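Local coordinates for phosphogluconate dehydrogenase NAD-binding putative C-terminal domain-containing protein (Sinorhizobium meliloti, PDB 4EZB) that is of unknown function but is probably an oxidoreductase, pairing a Rossmann-type domain with an all-helical C-terminal domain in the manner of the 6-phosphogluconate dehydrogenase family, at residues S141-A149 and P188-R198; I202-L213 and W238-T249. One frame throughout, in Å; residues are numbered along the deposited sequence.

In the fold
Both contacts draw on helix 190-218, the long helix that leads out of the sheet-containing domain into the helical one. Contact 1 comes first along the chain and fastens the start of that helix to strand 141-147 of the mixed sheet; contact 2 follows, where later turns of the same helix are crossed by the beginning of helix 238-268. Their centres lie about 26 Å apart, and no touch joins them beyond the adjoining segments. Contact 1 is partly buried, its centre about 8 Å from that of the chain; contact 2 is buried, its centre about 22 Å away. Each also reaches the second subunit, so this helix connects sheet, helical domain and dimer interface.

Contact 1: S141-A149 and P188-R198; sequences SFVEGAVMA and PGQASSLKMIR
Glu144, Met148 and Lys195 carry most of the meeting between strand 141-147 and the start of helix 190-218. The carboxylate of Glu144 lies against the first turn of the helix, where its OE2 takes a bond from Ala191 N (3.0 Å), on the syn side but tilted out of the carboxylate plane, and a weak one from N-cap Gly189 N. Its OE1 is gripped twice by Ser192, by the backbone N at 2.7 Å from above the carboxylate plane and by OG at 2.7 Å nearly along the C-O axis. With CG anti to the backbone N (chi1 171°) and a bend at chi2, the Glu144 chain turns its carboxylate to these donors. Both oxygens are thus held, and the helix N-terminus would be expected to favour the negative charge. Lys195 stretches fully extended to the end of the strand, its NZ bonding to Val147 O at 2.7 Å with a C=O...N angle of 166°. The folded chain of Met148, a selenomethionine, runs past it in the opposite direction, bringing SE to 3.7 Å from Lys195 CB, while its CE touches Arg198 NH1 at 3.8 Å. In between, Ala146 CB rests on Ala191 CB at 4.2 Å. The axes of strand 141-147 and helix segment 190-198 run 22° from parallel and come within 6.8 Å. A strand carboxylate receiving first-turn N-H groups thus joins the Rossmann-type domain's sheet to the helix leading into the helical domain. Strand 141-147 lies between strands 116-119 and 159-163; helix 125-136 packs on Phe142 and Ser192, and Ile225 of the second subunit meets Leu194.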
loop_
_atom_site.group_PDB
_atom_site.type_symbol
_atom_site.label_atom_id
_atom_site.label_comp_id
_atom_site.label_asym_id
_atom_site.label_seq_id
_atom_site.Cartn_x
_atom_site.Cartn_y
_atom_site.Cartn_z
ATOM N N SER A 141 4.607 1.586 -39.658
ATOM C CA SER A 141 4.463 0.782 -38.449
ATOM C C SER A 141 4.376 1.689 -37.218
ATOM O O SER A 141 4.877 2.805 -37.239
ATOM C CB SER A 141 5.686 -0.139 -38.287
ATOM O OG SER A 141 5.818 -1.047 -39.369
ATOM N N PHE A 142 3.771 1.183 -36.150
ATOM C CA PHE A 142 3.607 1.919 -34.909
ATOM C C PHE A 142 4.325 1.173 -33.781
ATOM O O PHE A 142 4.201 -0.029 -33.687
ATOM C CB PHE A 142 2.114 2.058 -34.571
ATOM C CG PHE A 142 1.845 2.755 -33.243
ATOM C CD1 PHE A 142 1.768 4.132 -33.175
ATOM C CD2 PHE A 142 1.674 2.014 -32.073
ATOM C CE1 PHE A 142 1.498 4.773 -31.956
ATOM C CE2 PHE A 142 1.424 2.639 -30.845
ATOM C CZ PHE A 142 1.340 4.022 -30.787
ATOM N N VAL A 143 5.113 1.869 -32.959
ATOM C CA VAL A 143 5.659 1.245 -31.756
ATOM C C VAL A 143 5.225 2.144 -30.606
ATOM O O VAL A 143 5.315 3.355 -30.685
ATOM C CB VAL A 143 7.202 1.080 -31.781
ATOM C CG1 VAL A 143 7.743 0.755 -30.400
ATOM C CG2 VAL A 143 7.625 -0.028 -32.759
ATOM N N GLU A 144 4.754 1.563 -29.527
ATOM C CA GLU A 144 4.355 2.415 -28.419
ATOM C C GLU A 144 5.502 2.592 -27.433
ATOM O O GLU A 144 6.060 1.609 -26.971
ATOM C CB GLU A 144 3.152 1.786 -27.725
ATOM C CG GLU A 144 2.830 2.512 -26.429
ATOM C CD GLU A 144 2.677 1.586 -25.257
ATOM O OE1 GLU A 144 2.203 2.063 -24.219
ATOM O OE2 GLU A 144 3.010 0.396 -25.369
ATOM N N GLY A 145 5.855 3.831 -27.101
ATOM C CA GLY A 145 6.880 4.058 -26.081
ATOM C C GLY A 145 6.372 4.760 -24.836
ATOM O O GLY A 145 5.311 5.426 -24.843
ATOM N N ALA A 146 7.135 4.634 -23.758
ATOM C CA ALA A 146 6.821 5.329 -22.524
ATOM C C ALA A 146 8.114 5.764 -21.862
ATOM O O ALA A 146 9.006 4.951 -21.597
ATOM C CB ALA A 146 5.994 4.448 -21.604
ATOM N N VAL A 147 8.213 7.060 -21.621
ATOM C CA VAL A 147 9.432 7.666 -21.109
ATOM C C VAL A 147 9.393 7.529 -19.601
ATOM O O VAL A 147 8.387 7.862 -18.989
ATOM C CB VAL A 147 9.534 9.115 -21.552
ATOM C CG1 VAL A 147 10.870 9.723 -21.116
ATOM C CG2 VAL A 147 9.348 9.185 -23.072
HETATM N N MSE A 148 10.473 6.996 -19.020
HETATM C CA MSE A 148 10.441 6.527 -17.624
HETATM C C MSE A 148 11.003 7.498 -16.620
HETATM O O MSE A 148 10.930 7.266 -15.409
HETATM C CB MSE A 148 11.221 5.214 -17.463
HETATM C CG MSE A 148 10.589 4.056 -18.229
HETATM SE SE MSE A 148 8.671 3.885 -17.769
HETATM C CE MSE A 148 8.890 3.570 -15.828
ATOM N N ALA A 149 11.591 8.578 -17.106
ATOM C CA ALA A 149 12.152 9.602 -16.237
ATOM C C ALA A 149 12.010 10.943 -16.928
ATOM O O ALA A 149 11.731 10.999 -18.125
ATOM C CB ALA A 149 13.625 9.304 -15.961
ATOM N N PRO A 188 1.327 -3.359 -28.465
ATOM C CA PRO A 188 1.318 -1.921 -28.132
ATOM C C PRO A 188 0.292 -1.620 -27.045
ATOM O O PRO A 188 -0.822 -2.140 -27.084
ATOM C CB PRO A 188 0.934 -1.224 -29.454
ATOM C CG PRO A 188 0.466 -2.304 -30.398
ATOM C CD PRO A 188 0.978 -3.628 -29.883
ATOM N N GLY A 189 0.651 -0.764 -26.102
ATOM C CA GLY A 189 -0.118 -0.622 -24.883
ATOM C C GLY A 189 0.684 -1.162 -23.700
ATOM O O GLY A 189 0.561 -0.658 -22.573
ATOM N N GLN A 190 1.534 -2.163 -23.934
ATOM C CA GLN A 190 2.256 -2.738 -22.784
ATOM C C GLN A 190 3.227 -1.806 -22.072
ATOM O O GLN A 190 3.416 -1.958 -20.860
ATOM C CB GLN A 190 2.956 -4.039 -23.132
ATOM C CG GLN A 190 1.995 -5.169 -23.464
ATOM C CD GLN A 190 2.740 -6.433 -23.819
ATOM O OE1 GLN A 190 3.367 -6.528 -24.889
ATOM N NE2 GLN A 190 2.689 -7.419 -22.919
ATOM N N ALA A 191 3.838 -0.865 -22.808
ATOM C CA ALA A 191 4.862 0.010 -22.250
ATOM C C ALA A 191 4.233 1.053 -21.327
ATOM O O ALA A 191 4.755 1.319 -20.247
ATOM C CB ALA A 191 5.673 0.691 -23.355
ATOM N N SER A 192 3.123 1.658 -21.758
ATOM C CA SER A 192 2.466 2.634 -20.908
ATOM C C SER A 192 1.733 1.935 -19.767
ATOM O O SER A 192 1.659 2.477 -18.662
ATOM C CB SER A 192 1.537 3.549 -21.700
ATOM O OG SER A 192 0.451 2.825 -22.255
ATOM N N SER A 193 1.236 0.723 -20.017
ATOM C CA SER A 193 0.631 -0.069 -18.959
ATOM C C SER A 193 1.631 -0.336 -17.853
ATOM O O SER A 193 1.346 -0.107 -16.696
ATOM C CB SER A 193 0.091 -1.375 -19.502
ATOM O OG SER A 193 -1.119 -1.095 -20.191
ATOM N N LEU A 194 2.812 -0.784 -18.232
ATOM C CA LEU A 194 3.888 -1.050 -17.300
ATOM C C LEU A 194 4.305 0.201 -16.479
ATOM O O LEU A 194 4.465 0.121 -15.261
ATOM C CB LEU A 194 5.075 -1.616 -18.077
ATOM C CG LEU A 194 6.295 -2.110 -17.330
ATOM C CD1 LEU A 194 5.844 -2.930 -16.152
ATOM C CD2 LEU A 194 7.124 -2.982 -18.251
ATOM N N LYS A 195 4.463 1.334 -17.153
ATOM C CA LYS A 195 4.807 2.599 -16.507
ATOM C C LYS A 195 3.746 2.993 -15.467
ATOM O O LYS A 195 4.064 3.314 -14.317
ATOM C CB LYS A 195 4.952 3.712 -17.557
ATOM C CG LYS A 195 5.115 5.091 -16.941
ATOM C CD LYS A 195 5.446 6.161 -17.964
ATOM C CE LYS A 195 5.414 7.537 -17.314
ATOM N NZ LYS A 195 5.859 8.610 -18.248
HETATM N N MSE A 196 2.488 2.932 -15.883
HETATM C CA MSE A 196 1.355 3.279 -15.034
HETATM C C MSE A 196 1.159 2.358 -13.854
HETATM O O MSE A 196 0.937 2.827 -12.729
HETATM C CB MSE A 196 0.104 3.244 -15.887
HETATM C CG MSE A 196 -0.627 4.562 -15.716
HETATM SE SE MSE A 196 0.003 5.905 -17.015
HETATM C CE MSE A 196 -0.249 4.892 -18.686
ATOM N N ILE A 197 1.207 1.051 -14.089
ATOM C CA ILE A 197 1.025 0.091 -12.995
ATOM C C ILE A 197 2.154 0.164 -11.940
ATOM O O ILE A 197 1.927 -0.031 -10.742
ATOM C CB ILE A 197 0.814 -1.329 -13.543
ATOM C CG1 ILE A 197 -0.525 -1.380 -14.304
ATOM C CG2 ILE A 197 0.775 -2.362 -12.418
ATOM C CD1 ILE A 197 -0.628 -2.535 -15.287
ATOM N N ARG A 198 3.361 0.457 -12.401
ATOM C CA ARG A 198 4.539 0.592 -11.561
ATOM C C ARG A 198 4.293 1.695 -10.529
ATOM O O ARG A 198 4.812 1.627 -9.415
ATOM C CB ARG A 198 5.737 0.956 -12.438
ATOM C CG ARG A 198 7.030 1.215 -11.693
ATOM C CD ARG A 198 8.153 1.653 -12.629
ATOM N NE ARG A 198 9.309 2.117 -11.861
ATOM C CZ ARG A 198 9.613 3.396 -11.637
ATOM N NH1 ARG A 198 8.869 4.377 -12.145
ATOM N NH2 ARG A 198 10.684 3.700 -10.912
#

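Contact 2: I202-L213 and W238-T249; sequences IKGVEALLIEAL and WRDVADYYLSRT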
loop_
_atom_site.group_PDB
_atom_site.type_symbol
_atom_site.label_atom_id
_atom_site.label_comp_id
_atom_site.label_asym_id
_atom_site.label_seq_id
_atom_site.Cartn_x
_atom_site.Cartn_y
_atom_site.Cartn_z
ATOM N N ILE A 202 4.334 2.006 -5.920
ATOM C CA ILE A 202 5.230 3.017 -5.388
ATOM C C ILE A 202 4.454 4.113 -4.650
ATOM O O ILE A 202 4.751 4.424 -3.519
ATOM C CB ILE A 202 6.137 3.605 -6.504
ATOM C CG1 ILE A 202 6.992 2.484 -7.165
ATOM C CG2 ILE A 202 6.980 4.740 -5.945
ATOM C CD1 ILE A 202 7.836 2.916 -8.358
ATOM N N LYS A 203 3.454 4.669 -5.307
ATOM C CA LYS A 203 2.587 5.675 -4.710
ATOM C C LYS A 203 1.550 5.118 -3.731
ATOM O O LYS A 203 1.006 5.869 -2.881
ATOM C CB LYS A 203 1.864 6.440 -5.820
ATOM C CG LYS A 203 2.615 7.680 -6.308
ATOM C CD LYS A 203 3.702 7.357 -7.314
ATOM C CE LYS A 203 3.922 8.509 -8.292
ATOM N NZ LYS A 203 4.689 7.962 -9.442
ATOM N N GLY A 204 1.244 3.833 -3.890
ATOM C CA GLY A 204 0.389 3.108 -2.977
ATOM C C GLY A 204 1.092 3.021 -1.646
ATOM O O GLY A 204 0.511 3.316 -0.606
ATOM N N VAL A 205 2.353 2.622 -1.673
ATOM C CA VAL A 205 3.126 2.590 -0.454
ATOM C C VAL A 205 3.263 3.937 0.255
ATOM O O VAL A 205 3.240 4.013 1.492
ATOM C CB VAL A 205 4.545 2.035 -0.704
ATOM C CG1 VAL A 205 5.455 2.378 0.458
ATOM C CG2 VAL A 205 4.487 0.523 -0.861
ATOM N N GLU A 206 3.478 4.987 -0.535
ATOM C CA GLU A 206 3.594 6.332 -0.016
ATOM C C GLU A 206 2.284 6.750 0.662
ATOM O O GLU A 206 2.287 7.321 1.752
ATOM C CB GLU A 206 3.920 7.256 -1.190
ATOM C CG GLU A 206 3.864 8.758 -0.945
ATOM C CD GLU A 206 4.018 9.566 -2.252
ATOM O OE1 GLU A 206 4.168 8.962 -3.334
ATOM O OE2 GLU A 206 3.973 10.821 -2.219
ATOM N N ALA A 207 1.174 6.480 -0.009
ATOM C CA ALA A 207 -0.170 6.732 0.516
ATOM C C ALA A 207 -0.444 5.925 1.802
ATOM O O ALA A 207 -1.015 6.461 2.758
ATOM C CB ALA A 207 -1.206 6.369 -0.544
ATOM N N LEU A 208 -0.049 4.644 1.821
ATOM C CA LEU A 208 -0.241 3.810 3.031
ATOM C C LEU A 208 0.530 4.371 4.215
ATOM O O LEU A 208 0.015 4.437 5.325
ATOM C CB LEU A 208 0.173 2.341 2.827
ATOM C CG LEU A 208 -0.636 1.445 1.901
ATOM C CD1 LEU A 208 0.166 0.163 1.588
ATOM C CD2 LEU A 208 -1.993 1.144 2.544
ATOM N N LEU A 209 1.769 4.778 3.979
ATOM C CA LEU A 209 2.534 5.436 5.058
ATOM C C LEU A 209 1.834 6.702 5.530
ATOM O O LEU A 209 1.791 6.989 6.731
ATOM C CB LEU A 209 3.964 5.741 4.625
ATOM C CG LEU A 209 4.845 4.483 4.483
ATOM C CD1 LEU A 209 6.010 4.754 3.547
ATOM C CD2 LEU A 209 5.385 3.970 5.815
ATOM N N ILE A 210 1.255 7.457 4.605
ATOM C CA ILE A 210 0.601 8.698 5.023
ATOM C C ILE A 210 -0.581 8.345 5.935
ATOM O O ILE A 210 -0.733 8.929 7.023
ATOM C CB ILE A 210 0.122 9.538 3.814
ATOM C CG1 ILE A 210 1.308 10.133 3.036
ATOM C CG2 ILE A 210 -0.902 10.606 4.233
ATOM C CD1 ILE A 210 0.912 10.695 1.661
ATOM N N GLU A 211 -1.394 7.376 5.503
ATOM C CA GLU A 211 -2.585 6.974 6.278
ATOM C C GLU A 211 -2.208 6.324 7.638
ATOM O O GLU A 211 -2.713 6.711 8.684
ATOM C CB GLU A 211 -3.544 6.086 5.443
ATOM C CG GLU A 211 -4.895 5.844 6.131
ATOM C CD GLU A 211 -6.046 5.426 5.211
ATOM O OE1 GLU A 211 -6.749 4.438 5.548
ATOM O OE2 GLU A 211 -6.288 6.092 4.173
ATOM N N ALA A 212 -1.294 5.363 7.625
ATOM C CA ALA A 212 -0.887 4.677 8.847
ATOM C C ALA A 212 -0.210 5.623 9.832
ATOM O O ALA A 212 -0.556 5.639 11.009
ATOM C CB ALA A 212 0.063 3.536 8.518
ATOM N N LEU A 213 0.774 6.377 9.349
ATOM C CA LEU A 213 1.624 7.187 10.209
ATOM C C LEU A 213 0.934 8.386 10.857
ATOM O O LEU A 213 1.199 8.698 12.014
ATOM C CB LEU A 213 2.888 7.646 9.467
ATOM C CG LEU A 213 3.940 6.587 9.133
ATOM C CD1 LEU A 213 5.285 7.246 8.828
ATOM C CD2 LEU A 213 4.099 5.580 10.260
ATOM N N TRP A 238 12.310 1.069 7.220
ATOM C CA TRP A 238 11.038 1.739 6.948
ATOM C C TRP A 238 11.034 3.208 7.304
ATOM O O TRP A 238 10.193 3.982 6.822
ATOM C CB TRP A 238 9.896 0.982 7.616
ATOM C CG TRP A 238 9.621 -0.243 6.832
ATOM C CD1 TRP A 238 10.236 -1.468 6.960
ATOM C CD2 TRP A 238 8.713 -0.361 5.743
ATOM N NE1 TRP A 238 9.740 -2.343 6.024
ATOM C CE2 TRP A 238 8.806 -1.691 5.261
ATOM C CE3 TRP A 238 7.819 0.527 5.127
ATOM C CZ2 TRP A 238 8.020 -2.165 4.185
ATOM C CZ3 TRP A 238 7.045 0.064 4.051
ATOM C CH2 TRP A 238 7.146 -1.276 3.602
ATOM N N ARG A 239 11.976 3.606 8.138
ATOM C CA ARG A 239 12.108 5.013 8.483
ATOM C C ARG A 239 12.729 5.782 7.308
ATOM O O ARG A 239 12.239 6.853 6.951
ATOM C CB ARG A 239 12.863 5.186 9.811
ATOM C CG ARG A 239 11.991 4.774 11.002
ATOM C CD ARG A 239 12.793 4.679 12.286
ATOM N NE ARG A 239 11.949 4.493 13.465
ATOM C CZ ARG A 239 11.493 3.317 13.896
ATOM N NH1 ARG A 239 11.756 2.199 13.232
ATOM N NH2 ARG A 239 10.738 3.264 14.982
ATOM N N ASP A 240 13.765 5.210 6.687
ATOM C CA ASP A 240 14.293 5.712 5.412
ATOM C C ASP A 240 13.206 5.751 4.348
ATOM O O ASP A 240 13.101 6.716 3.608
ATOM C CB ASP A 240 15.435 4.845 4.901
ATOM C CG ASP A 240 16.669 4.915 5.780
ATOM O OD1 ASP A 240 16.791 5.825 6.635
ATOM O OD2 ASP A 240 17.535 4.038 5.605
ATOM N N VAL A 241 12.382 4.715 4.269
ATOM C CA VAL A 241 11.276 4.745 3.305
ATOM C C VAL A 241 10.300 5.887 3.551
ATOM O O VAL A 241 9.840 6.545 2.603
ATOM C CB VAL A 241 10.535 3.384 3.238
ATOM C CG1 VAL A 241 9.264 3.485 2.379
ATOM C CG2 VAL A 241 11.479 2.308 2.708
ATOM N N ALA A 242 9.960 6.107 4.812
ATOM C CA ALA A 242 8.993 7.161 5.173
ATOM C C ALA A 242 9.590 8.549 5.007
ATOM O O ALA A 242 8.901 9.457 4.576
ATOM C CB ALA A 242 8.477 6.970 6.599
ATOM N N ASP A 243 10.867 8.702 5.373
ATOM C CA ASP A 243 11.618 9.928 5.123
ATOM C C ASP A 243 11.542 10.233 3.630
ATOM O O ASP A 243 11.017 11.273 3.228
ATOM C CB ASP A 243 13.085 9.764 5.547
ATOM C CG ASP A 243 13.294 9.958 7.046
ATOM O OD1 ASP A 243 12.402 10.542 7.703
ATOM O OD2 ASP A 243 14.358 9.526 7.562
ATOM N N TYR A 244 12.012 9.282 2.819
ATOM C CA TYR A 244 12.116 9.475 1.385
ATOM C C TYR A 244 10.790 9.798 0.705
ATOM O O TYR A 244 10.715 10.760 -0.060
ATOM C CB TYR A 244 12.782 8.266 0.703
ATOM C CG TYR A 244 12.988 8.460 -0.789
ATOM C CD1 TYR A 244 11.948 8.206 -1.699
ATOM C CD2 TYR A 244 14.204 8.937 -1.294
ATOM C CE1 TYR A 244 12.123 8.397 -3.066
ATOM C CE2 TYR A 244 14.390 9.121 -2.663
ATOM C CZ TYR A 244 13.344 8.851 -3.541
ATOM O OH TYR A 244 13.501 9.041 -4.900
ATOM N N TYR A 245 9.766 8.976 0.942
ATOM C CA TYR A 245 8.484 9.096 0.217
ATOM C C TYR A 245 7.549 10.207 0.696
ATOM O O TYR A 245 6.753 10.746 -0.091
ATOM C CB TYR A 245 7.764 7.736 0.152
ATOM C CG TYR A 245 8.406 6.890 -0.927
ATOM C CD1 TYR A 245 8.083 7.095 -2.275
ATOM C CD2 TYR A 245 9.388 5.962 -0.619
ATOM C CE1 TYR A 245 8.694 6.368 -3.278
ATOM C CE2 TYR A 245 10.018 5.233 -1.619
ATOM C CZ TYR A 245 9.670 5.431 -2.947
ATOM O OH TYR A 245 10.297 4.709 -3.950
ATOM N N LEU A 246 7.604 10.526 1.984
ATOM C CA LEU A 246 6.863 11.653 2.486
ATOM C C LEU A 246 7.491 12.955 1.965
ATOM O O LEU A 246 6.776 13.910 1.697
ATOM C CB LEU A 246 6.831 11.628 4.018
ATOM C CG LEU A 246 5.606 11.079 4.773
ATOM C CD1 LEU A 246 4.719 10.143 3.974
ATOM C CD2 LEU A 246 6.035 10.418 6.073
ATOM N N SER A 247 8.814 12.997 1.790
ATOM C CA SER A 247 9.439 14.205 1.234
ATOM C C SER A 247 9.082 14.359 -0.244
ATOM O O SER A 247 8.968 15.474 -0.752
ATOM C CB SER A 247 10.943 14.205 1.438
ATOM O OG SER A 247 11.533 13.354 0.499
ATOM N N ARG A 248 8.867 13.233 -0.912
ATOM C CA ARG A 248 8.319 13.211 -2.249
ATOM C C ARG A 248 6.889 13.789 -2.290
ATOM O O ARG A 248 6.554 14.553 -3.202
ATOM C CB ARG A 248 8.334 11.769 -2.781
ATOM C CG ARG A 248 9.057 11.595 -4.102
ATOM C CD ARG A 248 10.567 11.806 -4.023
ATOM N NE ARG A 248 11.047 12.419 -5.266
ATOM C CZ ARG A 248 11.266 11.767 -6.410
ATOM N NH1 ARG A 248 11.076 10.450 -6.493
ATOM N NH2 ARG A 248 11.684 12.436 -7.481
ATOM N N THR A 249 6.046 13.410 -1.326
ATOM C CA THR A 249 4.697 14.001 -1.194
ATOM C C THR A 249 4.780 15.511 -0.936
ATOM O O THR A 249 4.001 16.284 -1.501
ATOM C CB THR A 249 3.877 13.375 -0.051
ATOM O OG1 THR A 249 4.004 11.951 -0.084
ATOM C CG2 THR A 249 2.383 13.755 -0.157
#
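Trp238 opens the second helix with an indole whose edge, at CE3, is met by Leu209 CD2 at 4.3 Å; its NE1 is bonded to Phe233 O. One turn on, Val241 CG1 touches Leu209 CD1 at 3.7 Å, the two side chains crossing at about a right angle. Ala242 follows with its CB against Leu213 CD1 (3.9 Å), a small residue under the end of a leucine. The ring of Tyr245 is approached obliquely by Ile202, whose CG2 comes to 3.6 Å from CE1, while Glu206 CB lies beside Tyr245 CB. Leu246 slides past Ile210 in the opposite direction, CD1 lying 3.5 Å from Ile210 CG1. At Thr249 the contact turns polar: OG1 donates to Glu206 OE2 across a modelled separation of 2.4 Å, too short to be taken literally. Glu206 reaches it with its chain extended from CG, which stands anti to the backbone N (chi1 170°), and its OE1 pairs with Arg256 in a salt bridge. Beside the bond, Ile210 CD1 and Thr249 CG2 meet tip to tip at 3.9 Å. Helix 275-291 packs on Glu206 and Ile210, and helix 301-312 on Leu213 and Leu246. The axes of segments 202-213 and 238-249 pass within 9.5 Å at a crossing angle of -100°, a nearly perpendicular helix-helix crossing consistent with the all-helical C-terminal domain of 6-phosphogluconate dehydrogenase relatives.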